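Local coordinates for discoidin-2 (Dictyostelium discoideum, PDB 2VM9), which is a trimeric, calcium-containing lectin that binds galactose and N-acetylgalactosamine and may take part in forming the spore coat, at residues S7-R19 with I63-A75. Sequence-based numbering, arbitrary orientation.
Sequences SVSCLANALLNLR and IVAGSDSVKHFVA
Leu16 drives its isobutyl end between the two strands of segment 63-75. Its CD2 lies 3.6 Å from Lys71 CD, the two side chains running past each other in opposite directions, while CD1 meets the methyl of Ala65 and comes up to the edge of the Phe73 ring, 4.2 Å from CE1. Cys10 SG reaches the same CE1 next to Leu16 CD1, standing obliquely to the ring, 5.4 Å from its centroid, a sulfur-aromatic contact. Lys71 lays its CB over one face of Phe73, then bends at chi2, chi3 and chi4; the folded chain brings NZ to Ser67 OG and to Ser69 O, both at 2.7 Å, and Arg132 O accepts from it as well, so the buried ammonium is gripped within the corner at Asp68 and Ser69. This corner carries the chain from one sheet of the F5/8 type C beta-sandwich to the other, and segment 7-19 makes the reverse passage, strand 8-9 pairing with strand 146-153 and strand 17-19 lying antiparallel at the border of the other sheet beside 63-67. There Asn17 pairs with Gly66 and Arg19 with Val64 through two backbone hydrogen bonds each. Leu18 sits between these pairs, its CD2 pressed tightly on Ala65 CB at 3.5 Å and its CB on Ile63 CG2. On the other face, Arg19 and Val64 extend side by side. With CG anti to the backbone N (chi1 -179°) and a bend at chi3, Arg19 passes NH2 beside Val64 CG2, at 3.9 Å, and on to Ala12 O of the third subunit, a bond across the trimer interface.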
loop_
_atom_site.group_PDB
_atom_site.type_symbol
_atom_site.label_atom_id
_atom_site.label_comp_id
_atom_site.label_asym_id
_atom_site.label_seq_id
_atom_site.Cartn_x
_atom_site.Cartn_y
_atom_site.Cartn_z
ATOM N N SER A 7 15.898 0.266 -12.224
ATOM C CA SER A 7 14.581 0.882 -12.139
ATOM C C SER A 7 13.627 -0.278 -12.357
ATOM O O SER A 7 14.043 -1.355 -12.790
ATOM C CB SER A 7 14.409 2.009 -13.167
ATOM O OG SER A 7 14.500 1.504 -14.482
ATOM N N VAL A 8 12.356 -0.075 -12.047
ATOM C CA VAL A 8 11.350 -1.126 -12.218
ATOM C C VAL A 8 10.590 -0.869 -13.521
ATOM O O VAL A 8 10.120 0.240 -13.730
ATOM C CB VAL A 8 10.351 -1.068 -11.036
ATOM C CG1 VAL A 8 9.103 -1.949 -11.282
ATOM C CG2 VAL A 8 11.067 -1.432 -9.717
ATOM N N SER A 9 10.455 -1.899 -14.356
ATOM C CA SER A 9 9.623 -1.868 -15.557
ATOM C C SER A 9 8.193 -2.170 -15.099
ATOM O O SER A 9 7.865 -3.323 -14.828
ATOM C CB SER A 9 10.103 -2.939 -16.560
ATOM O OG SER A 9 11.447 -2.673 -16.960
ATOM N N CYS A 10 7.370 -1.135 -14.977
ATOM C CA CYS A 10 6.068 -1.269 -14.325
ATOM C C CYS A 10 5.118 -2.213 -15.054
ATOM O O CYS A 10 4.518 -3.070 -14.424
ATOM C CB CYS A 10 5.406 0.081 -14.141
ATOM S SG CYS A 10 6.317 1.111 -12.987
ATOM N N LEU A 11 4.956 -2.036 -16.369
ATOM C CA LEU A 11 4.024 -2.883 -17.120
ATOM C C LEU A 11 4.535 -4.323 -17.190
ATOM O O LEU A 11 3.748 -5.259 -17.061
ATOM C CB LEU A 11 3.801 -2.340 -18.531
ATOM C CG LEU A 11 3.255 -0.921 -18.712
ATOM C CD1 LEU A 11 2.708 -0.835 -20.164
ATOM C CD2 LEU A 11 2.262 -0.431 -17.678
ATOM N N ALA A 12 5.852 -4.500 -17.342
ATOM C CA ALA A 12 6.425 -5.849 -17.452
ATOM C C ALA A 12 6.108 -6.633 -16.183
ATOM O O ALA A 12 5.854 -7.827 -16.236
ATOM C CB ALA A 12 7.941 -5.820 -17.698
ATOM N N ASN A 13 6.110 -5.929 -15.055
ATOM C CA ASN A 13 5.873 -6.552 -13.761
ATOM C C ASN A 13 4.408 -6.551 -13.340
ATOM O O ASN A 13 4.080 -6.970 -12.217
ATOM C CB ASN A 13 6.704 -5.822 -12.716
ATOM C CG ASN A 13 8.132 -6.293 -12.701
ATOM O OD1 ASN A 13 8.468 -7.253 -11.992
ATOM N ND2 ASN A 13 8.998 -5.633 -13.490
ATOM N N ALA A 14 3.531 -6.101 -14.240
ATOM C CA ALA A 14 2.084 -6.062 -13.995
ATOM C C ALA A 14 1.735 -5.220 -12.745
ATOM O O ALA A 14 0.931 -5.610 -11.909
ATOM C CB ALA A 14 1.490 -7.506 -13.912
ATOM N N LEU A 15 2.388 -4.071 -12.607
ATOM C CA LEU A 15 2.195 -3.230 -11.421
ATOM C C LEU A 15 1.129 -2.146 -11.594
ATOM O O LEU A 15 0.718 -1.518 -10.606
ATOM C CB LEU A 15 3.515 -2.590 -10.983
ATOM C CG LEU A 15 4.594 -3.580 -10.505
ATOM C CD1 LEU A 15 5.894 -2.865 -10.188
ATOM C CD2 LEU A 15 4.099 -4.390 -9.278
ATOM N N LEU A 16 0.723 -1.878 -12.833
ATOM C CA LEU A 16 -0.192 -0.773 -13.089
ATOM C C LEU A 16 -1.426 -1.253 -13.844
ATOM O O LEU A 16 -1.319 -2.122 -14.698
ATOM C CB LEU A 16 0.506 0.331 -13.899
ATOM C CG LEU A 16 1.708 0.958 -13.198
ATOM C CD1 LEU A 16 2.436 1.871 -14.164
ATOM C CD2 LEU A 16 1.248 1.727 -11.930
ATOM N N ASN A 17 -2.586 -0.713 -13.498
ATOM C CA ASN A 17 -3.810 -0.920 -14.261
ATOM C C ASN A 17 -3.727 0.048 -15.460
ATOM O O ASN A 17 -3.264 1.187 -15.297
ATOM C CB ASN A 17 -5.038 -0.510 -13.439
ATOM C CG ASN A 17 -5.188 -1.281 -12.111
ATOM O OD1 ASN A 17 -5.169 -0.687 -10.995
ATOM N ND2 ASN A 17 -5.384 -2.592 -12.220
ATOM N N LEU A 18 -4.159 -0.398 -16.638
ATOM C CA LEU A 18 -4.189 0.484 -17.832
ATOM C C LEU A 18 -5.625 0.689 -18.288
ATOM O O LEU A 18 -6.445 -0.249 -18.273
ATOM C CB LEU A 18 -3.384 -0.128 -18.990
ATOM C CG LEU A 18 -1.868 -0.312 -18.820
ATOM C CD1 LEU A 18 -1.240 -0.635 -20.183
ATOM C CD2 LEU A 18 -1.264 0.937 -18.234
ATOM N N ARG A 19 -5.920 1.903 -18.722
ATOM C CA ARG A 19 -7.221 2.214 -19.292
ATOM C C ARG A 19 -7.036 3.126 -20.492
ATOM O O ARG A 19 -6.600 4.275 -20.346
ATOM C CB ARG A 19 -8.084 2.941 -18.264
ATOM C CG ARG A 19 -9.483 3.263 -18.829
ATOM C CD ARG A 19 -10.375 3.879 -17.765
ATOM N NE ARG A 19 -9.991 5.252 -17.427
ATOM C CZ ARG A 19 -10.327 6.345 -18.120
ATOM N NH1 ARG A 19 -11.016 6.251 -19.244
ATOM N NH2 ARG A 19 -9.946 7.549 -17.691
ATOM N N ILE A 63 -3.749 6.650 -22.858
ATOM C CA ILE A 63 -3.831 5.528 -21.918
ATOM C C ILE A 63 -3.477 6.093 -20.552
ATOM O O ILE A 63 -2.471 6.801 -20.409
ATOM C CB ILE A 63 -2.858 4.371 -22.238
ATOM C CG1 ILE A 63 -2.991 3.888 -23.689
ATOM C CG2 ILE A 63 -3.075 3.192 -21.232
ATOM C CD1 ILE A 63 -1.923 2.868 -24.054
ATOM N N VAL A 64 -4.309 5.779 -19.567
ATOM C CA VAL A 64 -4.030 6.077 -18.166
ATOM C C VAL A 64 -3.450 4.821 -17.540
ATOM O O VAL A 64 -3.973 3.726 -17.765
ATOM C CB VAL A 64 -5.314 6.429 -17.379
ATOM C CG1 VAL A 64 -4.954 6.783 -15.928
ATOM C CG2 VAL A 64 -6.065 7.554 -18.056
ATOM N N ALA A 65 -2.367 4.995 -16.783
ATOM C CA ALA A 65 -1.746 3.919 -16.002
ATOM C C ALA A 65 -1.832 4.302 -14.539
ATOM O O ALA A 65 -1.449 5.424 -14.170
ATOM C CB ALA A 65 -0.320 3.745 -16.426
ATOM N N GLY A 66 -2.349 3.406 -13.700
ATOM C CA GLY A 66 -2.546 3.790 -12.317
ATOM C C GLY A 66 -2.386 2.664 -11.319
ATOM O O GLY A 66 -2.478 1.470 -11.671
ATOM N N SER A 67 -2.152 3.066 -10.076
ATOM C CA SER A 67 -2.296 2.192 -8.924
ATOM C C SER A 67 -2.279 3.085 -7.678
ATOM O O SER A 67 -1.966 4.273 -7.768
ATOM C CB SER A 67 -1.184 1.139 -8.894
ATOM O OG SER A 67 0.027 1.680 -8.392
ATOM N N ASP A 68 -2.631 2.511 -6.521
ATOM C CA ASP A 68 -2.659 3.266 -5.242
ATOM C C ASP A 68 -1.334 3.794 -4.729
ATOM O O ASP A 68 -1.315 4.716 -3.907
ATOM C CB ASP A 68 -3.170 2.353 -4.123
ATOM C CG ASP A 68 -4.554 1.892 -4.358
ATOM O OD1 ASP A 68 -5.348 2.717 -4.841
ATOM O OD2 ASP A 68 -4.844 0.705 -4.065
ATOM N N SER A 69 -0.235 3.172 -5.135
ATOM C CA SER A 69 1.059 3.517 -4.549
ATOM C C SER A 69 1.584 4.804 -5.155
ATOM O O SER A 69 1.305 5.124 -6.319
ATOM C CB SER A 69 2.067 2.399 -4.749
ATOM O OG SER A 69 2.276 2.189 -6.127
ATOM N N VAL A 70 2.316 5.557 -4.358
ATOM C CA VAL A 70 3.011 6.724 -4.877
ATOM C C VAL A 70 4.229 6.194 -5.610
ATOM O O VAL A 70 5.080 5.530 -5.020
ATOM C CB VAL A 70 3.462 7.688 -3.760
ATOM C CG1 VAL A 70 4.337 8.786 -4.351
ATOM C CG2 VAL A 70 2.242 8.265 -3.020
ATOM N N LYS A 71 4.294 6.454 -6.910
ATOM C CA LYS A 71 5.431 6.009 -7.714
ATOM C C LYS A 71 6.307 7.211 -7.997
ATOM O O LYS A 71 5.825 8.338 -8.057
ATOM C CB LYS A 71 4.963 5.371 -9.005
ATOM C CG LYS A 71 4.356 3.983 -8.704
ATOM C CD LYS A 71 3.228 3.566 -9.573
ATOM C CE LYS A 71 2.085 4.560 -9.645
ATOM N NZ LYS A 71 0.901 4.162 -8.842
ATOM N N HIS A 72 7.597 6.952 -8.148
ATOM C CA HIS A 72 8.543 7.948 -8.600
ATOM C C HIS A 72 8.978 7.505 -9.986
ATOM O O HIS A 72 9.857 6.641 -10.118
ATOM C CB HIS A 72 9.727 8.017 -7.633
ATOM C CG HIS A 72 9.376 8.664 -6.328
ATOM N ND1 HIS A 72 8.833 7.965 -5.277
ATOM C CD2 HIS A 72 9.430 9.958 -5.935
ATOM C CE1 HIS A 72 8.594 8.793 -4.275
ATOM N NE2 HIS A 72 8.940 10.010 -4.652
ATOM N N PHE A 73 8.327 8.060 -11.013
ATOM C CA PHE A 73 8.623 7.664 -12.378
ATOM C C PHE A 73 9.886 8.341 -12.861
ATOM O O PHE A 73 9.969 9.575 -12.834
ATOM C CB PHE A 73 7.467 8.031 -13.304
ATOM C CG PHE A 73 6.230 7.184 -13.092
ATOM C CD1 PHE A 73 6.223 5.844 -13.463
ATOM C CD2 PHE A 73 5.076 7.742 -12.548
ATOM C CE1 PHE A 73 5.037 5.051 -13.280
ATOM C CE2 PHE A 73 3.893 6.992 -12.365
ATOM C CZ PHE A 73 3.885 5.627 -12.727
ATOM N N VAL A 74 10.847 7.535 -13.304
ATOM C CA VAL A 74 12.146 8.049 -13.766
ATOM C C VAL A 74 12.272 8.114 -15.290
ATOM O O VAL A 74 13.110 8.851 -15.823
ATOM C CB VAL A 74 13.351 7.239 -13.162
ATOM C CG1 VAL A 74 13.337 7.337 -11.653
ATOM C CG2 VAL A 74 13.351 5.756 -13.633
ATOM N N ALA A 75 11.462 7.325 -16.005
ATOM C CA ALA A 75 11.499 7.403 -17.467
ATOM C C ALA A 75 10.251 6.810 -18.066
ATOM O O ALA A 75 9.510 6.057 -17.393
ATOM C CB ALA A 75 12.741 6.669 -18.033
#